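Putative O-GlcNAcase nagJ (Clostridium perfringens, PDB 6PV5) probably acts as a hexosaminidase of glycoside hydrolase family 84, this chain holding the catalytic barrel flanked by an N-terminal domain and a helical post-catalytic domain. Local coordinates at residues N404-D409 / I447-G452; E512-E515 / D519-L522; E248-A253 / M294-F299; V370-N375 / N381-E386; K470-I475 / E481-F486. One frame throughout, in Å; residues are numbered along the deposited sequence. Where two conformers were deposited one is given.

Interaction 1: N404-D409 / I447-G452; sequences NYPVND and ISTLTG. With EDO (1,2-ethanediol), chain B.
Pro406 and Tyr405, on the loop after the seventh strand of a (beta/alpha)8 barrel, lean on Ser448 of helix 446-457, which follows the eighth strand. The peptide bond before Pro406 is cis, and the proline ring faces the helix: its CB and CG each lie 3.7 Å from Ser448 CB. The Tyr405 ring runs beside it, with Pro406 CB 4.1 Å above one face near the rim. Its CG is turned anti to the backbone N (chi1 -176°), which carries the far end of the ring toward the helix until CE2 is 3.7 Å from Ser448 OG, an oblique approach. At these distances the contacts are van der Waals; the polar ends bond to other partners, Tyr405 OH to Thr491 O and Ser448 OG to Gly418 O. Further along the loop, Asp409 OD1 accepts two bonds from an ethanediol, probably from the crystallisation liquor, the shorter from O1 at 2.6 Å, while OD2 takes Tyr196 N. Within the helix, Ser448 O serves two donors, Gly452 N and Thr451 OG1; the hydroxyl lies in the carbonyl plane on a lone pair, with Thr451 OG1 2.7 Å from Ser448 O.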
# COMPACT_ATOMS: atom_id res chain seq x y z
N ASN A 404 -4.47 -2.04 8.49
CA ASN A 404 -3.71 -3.22 8.88
C ASN A 404 -3.86 -4.34 7.85
O ASN A 404 -4.38 -5.43 8.14
CB ASN A 404 -4.09 -3.68 10.29
CG ASN A 404 -3.29 -2.96 11.35
OD1 ASN A 404 -2.10 -2.72 11.18
ND2 ASN A 404 -3.94 -2.57 12.44
N TYR A 405 -3.38 -4.08 6.64
CA TYR A 405 -3.27 -5.07 5.58
C TYR A 405 -2.34 -4.46 4.53
O TYR A 405 -2.47 -3.26 4.24
CB TYR A 405 -4.67 -5.30 5.00
CG TYR A 405 -4.76 -6.36 3.94
CD1 TYR A 405 -5.12 -7.66 4.27
CD2 TYR A 405 -4.43 -6.09 2.62
CE1 TYR A 405 -5.20 -8.66 3.31
CE2 TYR A 405 -4.51 -7.07 1.65
CZ TYR A 405 -4.90 -8.36 1.99
OH TYR A 405 -4.95 -9.34 1.03
N PRO A 406 -1.38 -5.20 3.92
CA PRO A 406 -1.23 -6.66 4.07
C PRO A 406 -0.57 -7.27 5.30
O PRO A 406 -0.38 -8.49 5.35
CB PRO A 406 -0.39 -7.03 2.83
CG PRO A 406 0.49 -5.82 2.61
CD PRO A 406 -0.44 -4.65 2.94
N VAL A 407 -0.27 -6.45 6.33
CA VAL A 407 0.44 -6.95 7.49
C VAL A 407 -0.09 -8.32 7.90
O VAL A 407 -1.29 -8.48 8.15
CB VAL A 407 0.40 -5.97 8.68
CG1 VAL A 407 -1.02 -5.66 9.12
CG2 VAL A 407 1.21 -6.50 9.86
N ASN A 408 0.83 -9.27 8.12
CA ASN A 408 0.40 -10.61 8.50
C ASN A 408 1.11 -11.06 9.79
O ASN A 408 1.19 -12.26 10.06
CB ASN A 408 0.59 -11.61 7.35
CG ASN A 408 2.06 -11.91 7.11
OD1 ASN A 408 2.91 -11.09 7.46
ND2 ASN A 408 2.37 -13.03 6.47
N ASP A 409 1.58 -10.11 10.61
CA ASP A 409 2.39 -10.48 11.77
C ASP A 409 1.60 -11.35 12.75
O ASP A 409 2.18 -12.11 13.52
CB ASP A 409 3.06 -9.26 12.42
CG ASP A 409 2.13 -8.13 12.88
OD1 ASP A 409 0.85 -8.29 12.84
OD2 ASP A 409 2.70 -7.08 13.30
N ILE A 447 2.32 -6.12 -4.01
CA ILE A 447 1.05 -6.16 -4.72
C ILE A 447 -0.03 -5.41 -3.94
O ILE A 447 -0.65 -4.50 -4.51
CB ILE A 447 0.64 -7.58 -5.17
CG1 ILE A 447 1.59 -8.10 -6.26
CG2 ILE A 447 -0.80 -7.60 -5.67
CD1 ILE A 447 1.73 -9.61 -6.26
N SER A 448 -0.22 -5.74 -2.66
CA SER A 448 -1.25 -5.10 -1.87
C SER A 448 -0.96 -3.61 -1.73
O SER A 448 -1.85 -2.80 -1.94
CB SER A 448 -1.42 -5.78 -0.53
OG SER A 448 -1.63 -7.18 -0.71
N THR A 449 0.29 -3.27 -1.39
CA THR A 449 0.72 -1.89 -1.22
C THR A 449 0.41 -1.03 -2.45
O THR A 449 0.01 0.13 -2.32
CB THR A 449 2.19 -1.78 -0.80
OG1 THR A 449 2.37 -2.60 0.36
CG2 THR A 449 2.57 -0.37 -0.41
N LEU A 450 0.61 -1.58 -3.65
CA LEU A 450 0.36 -0.82 -4.86
C LEU A 450 -1.13 -0.57 -5.05
O LEU A 450 -1.51 0.48 -5.58
CB LEU A 450 0.93 -1.55 -6.08
CG LEU A 450 2.45 -1.53 -6.22
CD1 LEU A 450 2.88 -2.52 -7.29
CD2 LEU A 450 2.94 -0.12 -6.56
N THR A 451 -1.98 -1.55 -4.67
CA THR A 451 -3.42 -1.32 -4.77
C THR A 451 -3.77 -0.21 -3.78
O THR A 451 -4.67 0.59 -4.05
CB THR A 451 -4.27 -2.59 -4.62
OG1 THR A 451 -4.13 -3.10 -3.29
CG2 THR A 451 -3.94 -3.68 -5.62
N GLY A 452 -3.04 -0.17 -2.66
CA GLY A 452 -3.16 0.88 -1.67
C GLY A 452 -2.78 2.26 -2.24
O GLY A 452 -3.40 3.26 -1.90
C1 EDO B . -2.10 -6.56 14.59
O1 EDO B . -0.97 -7.42 14.55
C2 EDO B . -1.84 -5.34 13.83
O2 EDO B . -0.86 -5.62 12.85

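Interaction 2: E512-E515 / D519-L522; sequences EKWE and DISL
Lys513 and Ile520 are the residues whose backbones come closest, CA to CA 6.7 Å, where helix 501-515 gives way through a very short connection to helix 521-544. The pair forms a helical hairpin in the post-catalytic, hyaluronidase-like region. Backbone angles follow the change of direction: Lys513 and Trp514 are helical, Ile520 at the N-cap position is extended in phi (-126°), and Ser521 returns to helical values. From this position Ile520 points its side chain back at the end of the preceding helix and splits its branches between two neighbours. CG2, beside its own backbone N, touches Lys513 CB at 3.5 Å. CG1 sits between the backbone N and the carbonyl carbon (chi1 51°) and sends CD1 the other way, to Trp514. That methyl meets the indole at its edge, near the ring plane, 3.5 Å from Trp514 CE3 and 3.9 Å from Trp514 CZ3. The same indole makes an edge-to-face contact with Trp511 and packs on Leu575, Ile578 and Val579 of helix 548-579, so the hairpin turn is tied into the helical bundle. Lys513 contributes only its aliphatic part here: extended beyond CG, it passes Asp519 O and puts NZ in a salt bridge with Glu523, in the first turn of the next helix. Asp519 points its CB away from the first helix; at the start of the second, Ser521 N makes a weak bond, 3.4 Å long, to Asp519 OD2.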
# COMPACT_ATOMS: atom_id res chain seq x y z
N GLU A 512 -24.52 -29.35 -2.14
CA GLU A 512 -25.97 -29.38 -2.11
C GLU A 512 -26.47 -30.43 -3.11
O GLU A 512 -27.34 -31.22 -2.79
CB GLU A 512 -26.55 -28.01 -2.47
CG GLU A 512 -26.43 -26.98 -1.36
CD GLU A 512 -27.56 -26.96 -0.36
OE1 GLU A 512 -28.74 -26.86 -0.79
OE2 GLU A 512 -27.28 -27.04 0.86
N LYS A 513 -25.90 -30.42 -4.32
CA LYS A 513 -26.26 -31.38 -5.36
C LYS A 513 -25.87 -32.80 -4.96
O LYS A 513 -26.59 -33.75 -5.26
CB LYS A 513 -25.59 -30.99 -6.68
CG LYS A 513 -26.17 -29.73 -7.30
CD LYS A 513 -25.47 -29.28 -8.57
CE LYS A 513 -25.94 -27.90 -8.98
NZ LYS A 513 -25.39 -27.52 -10.31
N TRP A 514 -24.72 -32.92 -4.29
CA TRP A 514 -24.20 -34.21 -3.89
C TRP A 514 -25.17 -34.83 -2.90
O TRP A 514 -25.55 -35.98 -3.07
CB TRP A 514 -22.81 -34.06 -3.29
CG TRP A 514 -22.21 -35.32 -2.74
CD1 TRP A 514 -22.21 -35.74 -1.44
CD2 TRP A 514 -21.49 -36.31 -3.49
NE1 TRP A 514 -21.53 -36.92 -1.33
CE2 TRP A 514 -21.09 -37.31 -2.57
CE3 TRP A 514 -21.15 -36.44 -4.84
CZ2 TRP A 514 -20.37 -38.43 -2.97
CZ3 TRP A 514 -20.41 -37.54 -5.23
CH2 TRP A 514 -20.04 -38.53 -4.31
N GLU A 515 -25.61 -34.06 -1.90
CA GLU A 515 -26.51 -34.57 -0.87
C GLU A 515 -27.85 -34.99 -1.48
O GLU A 515 -28.55 -35.81 -0.88
CB GLU A 515 -26.70 -33.58 0.28
CG GLU A 515 -25.42 -33.28 1.05
CD GLU A 515 -24.82 -34.41 1.87
OE1 GLU A 515 -25.52 -35.40 2.12
OE2 GLU A 515 -23.64 -34.29 2.26
N ASP A 519 -26.47 -34.78 -10.62
CA ASP A 519 -25.25 -34.88 -11.40
C ASP A 519 -24.37 -33.65 -11.15
O ASP A 519 -24.87 -32.53 -11.12
CB ASP A 519 -25.54 -34.94 -12.90
CG ASP A 519 -24.28 -35.03 -13.73
OD1 ASP A 519 -23.61 -36.07 -13.65
OD2 ASP A 519 -23.94 -34.04 -14.41
N ILE A 520 -23.06 -33.87 -10.95
CA ILE A 520 -22.19 -32.79 -10.51
C ILE A 520 -21.02 -32.64 -11.47
O ILE A 520 -19.99 -32.09 -11.08
CB ILE A 520 -21.72 -33.00 -9.05
CG1 ILE A 520 -21.12 -34.40 -8.85
CG2 ILE A 520 -22.82 -32.70 -8.06
CD1 ILE A 520 -20.23 -34.50 -7.63
N SER A 521 -21.21 -33.10 -12.71
CA SER A 521 -20.19 -33.18 -13.74
C SER A 521 -19.60 -31.81 -14.06
O SER A 521 -18.39 -31.70 -14.21
CB SER A 521 -20.71 -33.82 -15.00
OG SER A 521 -21.44 -34.99 -14.66
N LEU A 522 -20.46 -30.80 -14.21
CA LEU A 522 -20.01 -29.47 -14.56
C LEU A 522 -19.12 -28.89 -13.46
O LEU A 522 -18.09 -28.29 -13.74
CB LEU A 522 -21.24 -28.59 -14.81
CG LEU A 522 -20.96 -27.10 -14.91
CD1 LEU A 522 -20.19 -26.76 -16.19
CD2 LEU A 522 -22.24 -26.28 -14.81

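Interaction 3: E248-A253 / M294-F299; sequences ELIKTA and MGVRSF
Ile250 of helix 243-255 reaches the turn 294-296 that leads into barrel strand 298-302, and it alone carries the helix side of the contact. From CB, which points at the turn, two branches diverge. CG2, anti to the backbone N, lies over the Gly295 peptide, 3.7 Å from Gly295 O and 3.8 Å from Gly295 C. CG1 takes the place beside the backbone N (chi1 -57°) and, with chi2 at 158°, runs outward to CD1. That terminal methyl sits among three atoms: Met294 O at 3.8 Å, Met294 CB at 3.9 Å and Val296 CG2 at 3.8 Å. The Ile250 and Val296 side chains cross at about a right angle. Gly295, with phi 117°, closes helix 274-294 in a Schellman motif; lacking a CB, it lets Ile250 CG2 approach the backbone closely. Val296 turns its other methyl, CG1, onto one face of the Phe299 ring, and also touches Phe262 of strand 259-264. In the (beta/alpha)8 barrel this seats the helix after strand 219-222 against the entrance to the fourth strand. Only methyl, methylene and peptide groups meet across the contact, so its hold rests on shape fit and apolar burial, without directional bonds.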
# COMPACT_ATOMS: atom_id res chain seq x y z
N GLU A 248 20.85 8.35 4.19
CA GLU A 248 20.58 7.72 2.91
C GLU A 248 19.06 7.51 2.77
O GLU A 248 18.48 7.86 1.74
CB GLU A 248 21.44 6.46 2.79
CG GLU A 248 21.34 5.82 1.42
CD GLU A 248 22.21 4.58 1.22
OE1 GLU A 248 22.42 3.83 2.20
OE2 GLU A 248 22.67 4.38 0.07
N LEU A 249 18.42 7.01 3.82
CA LEU A 249 16.96 6.88 3.84
C LEU A 249 16.32 8.24 3.56
O LEU A 249 15.55 8.38 2.60
CB LEU A 249 16.49 6.32 5.18
CG LEU A 249 16.71 4.82 5.39
CD1 LEU A 249 16.25 4.38 6.78
CD2 LEU A 249 16.01 4.00 4.33
N ILE A 250 16.70 9.26 4.35
CA ILE A 250 16.08 10.58 4.26
C ILE A 250 16.34 11.18 2.88
O ILE A 250 15.40 11.62 2.21
CB ILE A 250 16.54 11.48 5.43
CG1 ILE A 250 16.21 10.82 6.77
CG2 ILE A 250 15.92 12.87 5.33
CD1 ILE A 250 17.05 11.32 7.94
N LYS A 251 17.59 11.09 2.42
CA LYS A 251 17.93 11.63 1.11
C LYS A 251 17.15 10.91 0.01
O LYS A 251 16.59 11.54 -0.89
CB LYS A 251 19.45 11.65 0.86
N THR A 252 17.09 9.57 0.09
CA THR A 252 16.37 8.84 -0.94
C THR A 252 14.89 9.22 -0.90
O THR A 252 14.25 9.33 -1.95
CB THR A 252 16.57 7.32 -0.82
OG1 THR A 252 17.97 7.06 -0.82
CG2 THR A 252 15.91 6.52 -1.93
N ALA A 253 14.35 9.42 0.30
CA ALA A 253 12.94 9.80 0.42
C ALA A 253 12.73 11.18 -0.20
O ALA A 253 11.79 11.39 -0.98
CB ALA A 253 12.51 9.73 1.86
N MET A 294 19.44 15.78 10.88
CA MET A 294 19.62 14.74 9.88
C MET A 294 18.80 15.05 8.63
O MET A 294 19.08 14.53 7.55
CB MET A 294 19.18 13.38 10.41
CG MET A 294 20.00 12.91 11.57
SD MET A 294 19.48 11.24 11.98
CE MET A 294 19.96 11.19 13.70
N GLY A 295 17.78 15.90 8.77
CA GLY A 295 16.96 16.25 7.62
C GLY A 295 15.51 15.81 7.78
O GLY A 295 14.72 15.99 6.86
N VAL A 296 15.16 15.28 8.95
CA VAL A 296 13.76 14.92 9.22
C VAL A 296 12.90 16.18 9.34
O VAL A 296 13.12 17.02 10.20
CB VAL A 296 13.61 14.03 10.47
CG1 VAL A 296 12.17 13.57 10.65
CG2 VAL A 296 14.55 12.83 10.44
N ARG A 297 11.87 16.25 8.47
CA ARG A 297 10.88 17.31 8.44
C ARG A 297 9.47 16.82 8.84
O ARG A 297 8.54 17.63 8.86
CB ARG A 297 10.83 17.90 7.02
CG ARG A 297 12.12 18.59 6.57
CD ARG A 297 12.44 19.84 7.37
NE ARG A 297 13.67 20.51 6.97
CZ ARG A 297 14.88 20.23 7.46
NH1 ARG A 297 15.03 19.29 8.37
NH2 ARG A 297 15.94 20.90 7.03
N SER A 298 9.28 15.52 9.13
CA SER A 298 7.98 15.01 9.57
C SER A 298 8.14 14.11 10.79
O SER A 298 9.01 13.25 10.80
CB SER A 298 7.25 14.27 8.50
OG SER A 298 6.83 15.12 7.43
N PHE A 299 7.27 14.31 11.79
CA PHE A 299 7.39 13.62 13.06
C PHE A 299 6.04 13.04 13.47
O PHE A 299 4.98 13.54 13.09
CB PHE A 299 7.87 14.58 14.15
CG PHE A 299 9.19 15.25 13.86
CD1 PHE A 299 9.28 16.27 12.93
CD2 PHE A 299 10.34 14.84 14.50
CE1 PHE A 299 10.50 16.87 12.65
CE2 PHE A 299 11.56 15.43 14.22
CZ PHE A 299 11.64 16.45 13.29

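Interaction 4: V370-N375 / N381-E386; sequences VMWTGN and NGVSLE
Trp372 and Val383 cross obliquely where barrel strand 369-372 hands over, through a loop, to helix 385-395 in a beta-alpha-beta unit of the catalytic (beta/alpha)8 barrel. Trp372 CZ2 lies 4.1 Å from Val383 CG1. The Trp372 chi1 of 107° falls away from the usual staggered values, and the indole swings back over its own chain: Gly374 N is 3.1 Å above one face, near the rim. Trp372 NE1 and Gly374 N are both donors and do not bond. Val383 spreads its methyls over two neighbours; CG1, anti to the backbone N, goes to the indole, and CG2 to Gly374 CA at 4.1 Å. Gly374, with positive phi (104°) and no side chain, lets that methyl come up to its CA. Beyond Val383, Ser384 occupies the N-cap: its side chain caps a backbone N just past Glu386, while Ser384 N bonds to Asp387 OD2, consistent with a capping box. Thr373, whose side chain is about 8 Å from that of the predicted proton donor Asp305, places the strand end close to the probable active site. A water joins the segments, accepting from Asn375 N at 2.8 Å and donating to Gly382 O at 3.0 Å.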
# COMPACT_ATOMS: atom_id res chain seq x y z
N VAL A 370 -4.41 12.51 13.53
CA VAL A 370 -4.72 11.38 14.40
C VAL A 370 -5.06 10.16 13.54
O VAL A 370 -5.96 10.22 12.70
CB VAL A 370 -5.84 11.68 15.40
CG1 VAL A 370 -6.10 10.50 16.34
CG2 VAL A 370 -5.52 12.90 16.25
N MET A 371 -4.34 9.06 13.82
CA MET A 371 -4.49 7.78 13.12
C MET A 371 -5.41 6.87 13.93
O MET A 371 -5.38 6.87 15.16
CB MET A 371 -3.12 7.11 12.91
CG MET A 371 -2.25 7.90 11.92
SD MET A 371 -0.63 7.16 11.50
CE MET A 371 0.23 7.12 13.07
N TRP A 372 -6.24 6.12 13.22
CA TRP A 372 -7.00 5.08 13.87
C TRP A 372 -7.13 3.91 12.90
O TRP A 372 -6.83 4.06 11.71
CB TRP A 372 -8.35 5.63 14.36
CG TRP A 372 -9.59 5.24 13.61
CD1 TRP A 372 -10.64 4.52 14.12
CD2 TRP A 372 -9.99 5.63 12.28
NE1 TRP A 372 -11.65 4.42 13.19
CE2 TRP A 372 -11.26 5.06 12.04
CE3 TRP A 372 -9.38 6.37 11.26
CZ2 TRP A 372 -11.93 5.22 10.83
CZ3 TRP A 372 -10.05 6.53 10.07
CH2 TRP A 372 -11.31 5.97 9.85
N THR A 373 -7.53 2.73 13.41
CA THR A 373 -7.45 1.54 12.57
C THR A 373 -8.81 1.16 11.96
O THR A 373 -8.88 0.21 11.17
CB THR A 373 -6.83 0.38 13.35
OG1 THR A 373 -7.66 0.14 14.50
CG2 THR A 373 -5.40 0.64 13.78
N GLY A 374 -9.87 1.90 12.31
CA GLY A 374 -11.23 1.51 11.95
C GLY A 374 -11.95 0.95 13.17
O GLY A 374 -11.49 1.17 14.29
N ASN A 375 -13.05 0.21 12.98
CA ASN A 375 -13.84 -0.21 14.14
C ASN A 375 -13.03 -1.15 15.03
O ASN A 375 -13.22 -1.16 16.23
CB ASN A 375 -15.16 -0.89 13.77
CG ASN A 375 -16.13 0.03 13.05
OD1 ASN A 375 -15.96 1.24 13.05
ND2 ASN A 375 -17.14 -0.54 12.43
N ASN A 381 -14.30 -6.40 7.79
CA ASN A 381 -15.14 -6.02 6.67
C ASN A 381 -14.84 -4.59 6.23
O ASN A 381 -15.75 -3.85 5.86
CB ASN A 381 -16.61 -6.20 7.06
CG ASN A 381 -17.58 -5.91 5.94
OD1 ASN A 381 -17.22 -6.00 4.77
ND2 ASN A 381 -18.82 -5.57 6.29
N GLY A 382 -13.55 -4.20 6.23
CA GLY A 382 -13.13 -2.87 5.80
C GLY A 382 -13.69 -1.76 6.70
O GLY A 382 -13.88 -1.95 7.90
N VAL A 383 -13.90 -0.57 6.11
CA VAL A 383 -14.20 0.65 6.84
C VAL A 383 -15.20 1.42 5.99
O VAL A 383 -14.94 1.71 4.82
CB VAL A 383 -12.96 1.53 7.13
CG1 VAL A 383 -13.37 2.81 7.86
CG2 VAL A 383 -11.86 0.81 7.93
N SER A 384 -16.37 1.69 6.58
CA SER A 384 -17.42 2.38 5.87
C SER A 384 -17.34 3.89 6.17
O SER A 384 -16.74 4.30 7.16
CB SER A 384 -18.74 1.85 6.31
OG SER A 384 -18.97 2.30 7.64
N LEU A 385 -18.00 4.70 5.32
CA LEU A 385 -18.08 6.13 5.58
C LEU A 385 -18.65 6.39 6.97
O LEU A 385 -18.13 7.25 7.68
CB LEU A 385 -18.93 6.85 4.52
CG LEU A 385 -18.99 8.38 4.61
CD1 LEU A 385 -17.59 8.99 4.62
CD2 LEU A 385 -19.77 8.95 3.44
N GLU A 386 -19.67 5.63 7.36
CA GLU A 386 -20.31 5.87 8.65
C GLU A 386 -19.37 5.53 9.80
O GLU A 386 -19.36 6.25 10.79
CB GLU A 386 -21.65 5.12 8.77
O HOH W 1 -14.17 -0.33 10.44

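Interaction 5: K470-I475 / E481-F486; sequences KAIEII and EEFKIF. With EDO (1,2-ethanediol), chain C.
Ile472 meets Lys484 and Phe483 beside a bound ethanediol, a small guest, probably from the crystallisation liquor, that touches both helices. The helices, 464-476 and 480-487, follow each other through a short turn after helix 446-457 of the (beta/alpha)8 barrel domain, and this contact packs the two consecutive helices against each other. Ile472 supplies nearly all of the first helix's share. Its CD1 rests 3.9 Å from Lys484 CB and 4.0 Å from Lys484 CG, the two side chains crossing at about a right angle. CG2, anti to the backbone N, faces Phe483 CB at 4.1 Å and approaches the aromatic ring obliquely. With CG likewise anti to its N (chi1 -160°), Phe483 sends the ring onward to Ile447 of helix 446-457 and Leu554 of helix 548-579, so this side chain links a barrel helix with the post-catalytic bundle. Lys484 uses its methylenes for apolar contact; the chain stays extended and delivers NZ to a salt bridge with Asp469, one turn before Glu473. Glu473 in turn pairs with Lys480, a second ionic link between the helices. The ethanediol lies along this surface: its C1 is 3.7 Å from Ile472 CG2 and its C2 3.6 Å from Lys484 CD, and it also bonds to Asp469 O. Glu481, bent at chi2 (-62°), curls its carboxylate round to the guest, where ethanediol O2 donates to Glu481 OE2 at 2.6 Å.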
# COMPACT_ATOMS: atom_id res chain seq x y z
N LYS A 470 -3.63 -4.86 -12.20
CA LYS A 470 -2.54 -3.98 -12.62
C LYS A 470 -1.34 -4.13 -11.70
O LYS A 470 -0.21 -4.06 -12.15
CB LYS A 470 -2.92 -2.50 -12.61
CG LYS A 470 -3.95 -2.08 -13.66
CD LYS A 470 -3.37 -1.97 -15.06
CE LYS A 470 -4.42 -1.60 -16.09
NZ LYS A 470 -5.43 -0.68 -15.52
N ALA A 471 -1.59 -4.26 -10.39
CA ALA A 471 -0.48 -4.39 -9.47
C ALA A 471 0.28 -5.70 -9.71
O ALA A 471 1.50 -5.74 -9.61
CB ALA A 471 -0.96 -4.28 -8.04
N ILE A 472 -0.46 -6.78 -9.97
CA ILE A 472 0.15 -8.07 -10.25
C ILE A 472 0.99 -7.97 -11.52
O ILE A 472 2.09 -8.49 -11.58
CB ILE A 472 -0.91 -9.18 -10.36
CG1 ILE A 472 -1.48 -9.52 -8.99
CG2 ILE A 472 -0.35 -10.41 -11.07
CD1 ILE A 472 -2.70 -10.41 -9.03
N GLU A 473 0.48 -7.25 -12.53
CA GLU A 473 1.23 -7.08 -13.77
C GLU A 473 2.53 -6.32 -13.49
O GLU A 473 3.58 -6.66 -14.04
CB GLU A 473 0.39 -6.31 -14.79
CG GLU A 473 1.10 -6.06 -16.10
CD GLU A 473 0.20 -5.55 -17.22
OE1 GLU A 473 -0.49 -4.51 -17.03
OE2 GLU A 473 0.16 -6.20 -18.28
N ILE A 474 2.45 -5.29 -12.65
CA ILE A 474 3.63 -4.50 -12.33
C ILE A 474 4.67 -5.39 -11.65
O ILE A 474 5.85 -5.25 -11.89
CB ILE A 474 3.24 -3.29 -11.44
CG1 ILE A 474 2.50 -2.22 -12.26
CG2 ILE A 474 4.45 -2.73 -10.68
CD1 ILE A 474 1.76 -1.20 -11.41
N ILE A 475 4.23 -6.30 -10.77
CA ILE A 475 5.13 -7.03 -9.89
C ILE A 475 5.60 -8.33 -10.55
O ILE A 475 6.78 -8.70 -10.40
CB ILE A 475 4.50 -7.21 -8.49
CG1 ILE A 475 4.31 -5.86 -7.79
CG2 ILE A 475 5.29 -8.17 -7.61
CD1 ILE A 475 5.60 -5.10 -7.55
N GLU A 481 -0.41 -13.93 -15.18
CA GLU A 481 -1.55 -14.85 -15.14
C GLU A 481 -1.30 -16.01 -14.17
O GLU A 481 -2.22 -16.44 -13.48
CB GLU A 481 -1.92 -15.41 -16.53
CG GLU A 481 -2.40 -14.36 -17.53
CD GLU A 481 -3.67 -13.58 -17.20
OE1 GLU A 481 -4.52 -14.08 -16.42
OE2 GLU A 481 -3.80 -12.46 -17.73
N GLU A 482 -0.07 -16.56 -14.18
CA GLU A 482 0.29 -17.64 -13.27
C GLU A 482 0.24 -17.11 -11.84
O GLU A 482 -0.27 -17.78 -10.95
CB GLU A 482 1.72 -18.14 -13.57
CG GLU A 482 1.81 -18.93 -14.87
CD GLU A 482 1.96 -18.12 -16.15
OE1 GLU A 482 1.94 -16.87 -16.09
OE2 GLU A 482 2.12 -18.74 -17.21
N PHE A 483 0.73 -15.88 -11.63
CA PHE A 483 0.76 -15.31 -10.30
C PHE A 483 -0.64 -15.12 -9.72
O PHE A 483 -0.89 -15.43 -8.55
CB PHE A 483 1.55 -13.99 -10.29
CG PHE A 483 2.00 -13.64 -8.89
CD1 PHE A 483 1.14 -13.00 -8.01
CD2 PHE A 483 3.26 -14.03 -8.44
CE1 PHE A 483 1.53 -12.73 -6.70
CE2 PHE A 483 3.65 -13.76 -7.13
CZ PHE A 483 2.78 -13.10 -6.26
N LYS A 484 -1.57 -14.59 -10.52
CA LYS A 484 -2.92 -14.33 -10.04
C LYS A 484 -3.60 -15.64 -9.63
O LYS A 484 -4.26 -15.68 -8.60
CB LYS A 484 -3.75 -13.58 -11.09
CG LYS A 484 -5.15 -13.22 -10.59
CD LYS A 484 -5.99 -12.48 -11.59
CE LYS A 484 -7.38 -12.15 -11.07
NZ LYS A 484 -8.09 -11.29 -12.05
N ILE A 485 -3.41 -16.71 -10.43
CA ILE A 485 -3.91 -18.03 -10.08
C ILE A 485 -3.46 -18.42 -8.67
O ILE A 485 -4.25 -18.96 -7.89
CB ILE A 485 -3.54 -19.09 -11.15
CG1 ILE A 485 -4.26 -18.83 -12.48
CG2 ILE A 485 -3.81 -20.49 -10.61
CD1 ILE A 485 -3.67 -19.57 -13.68
N PHE A 486 -2.20 -18.12 -8.33
CA PHE A 486 -1.67 -18.40 -7.00
C PHE A 486 -2.25 -17.42 -5.97
O PHE A 486 -2.75 -17.82 -4.92
CB PHE A 486 -0.13 -18.31 -7.08
CG PHE A 486 0.60 -18.36 -5.76
CD1 PHE A 486 0.74 -19.57 -5.08
CD2 PHE A 486 1.19 -17.22 -5.23
CE1 PHE A 486 1.44 -19.63 -3.88
CE2 PHE A 486 1.88 -17.28 -4.02
CZ PHE A 486 2.01 -18.48 -3.35
C1 EDO C . -3.13 -10.10 -13.55
O1 EDO C . -2.53 -9.03 -14.27
C2 EDO C . -4.17 -10.85 -14.30
O2 EDO C . -3.95 -10.91 -15.70

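Overall arrangement
Along the chain the contacts come in series: interactions 3, 4, 1, 5 and 2. The first four fall in the beta-N-acetylglucosaminidase range. Interactions 3 and 4 both involve strands of the closed eight-stranded barrel, with centres 29 Å apart. Interaction 1 forms a junction: Asn404 packs on Thr373 of interaction 4, and Ile447 and Leu450 pack on interaction 5, whose centre is 15 Å away, through the consecutive helices 446-457 and 464-476. Interaction 2 stands apart in the post-catalytic helices, 61 Å from interaction 3 between centres and on the opposite side of the chain's centre. Through backbone and packing, interactions 4, 1 and 5 thus connect the neighbourhood of the probable active site with the barrel's border on the helical domain.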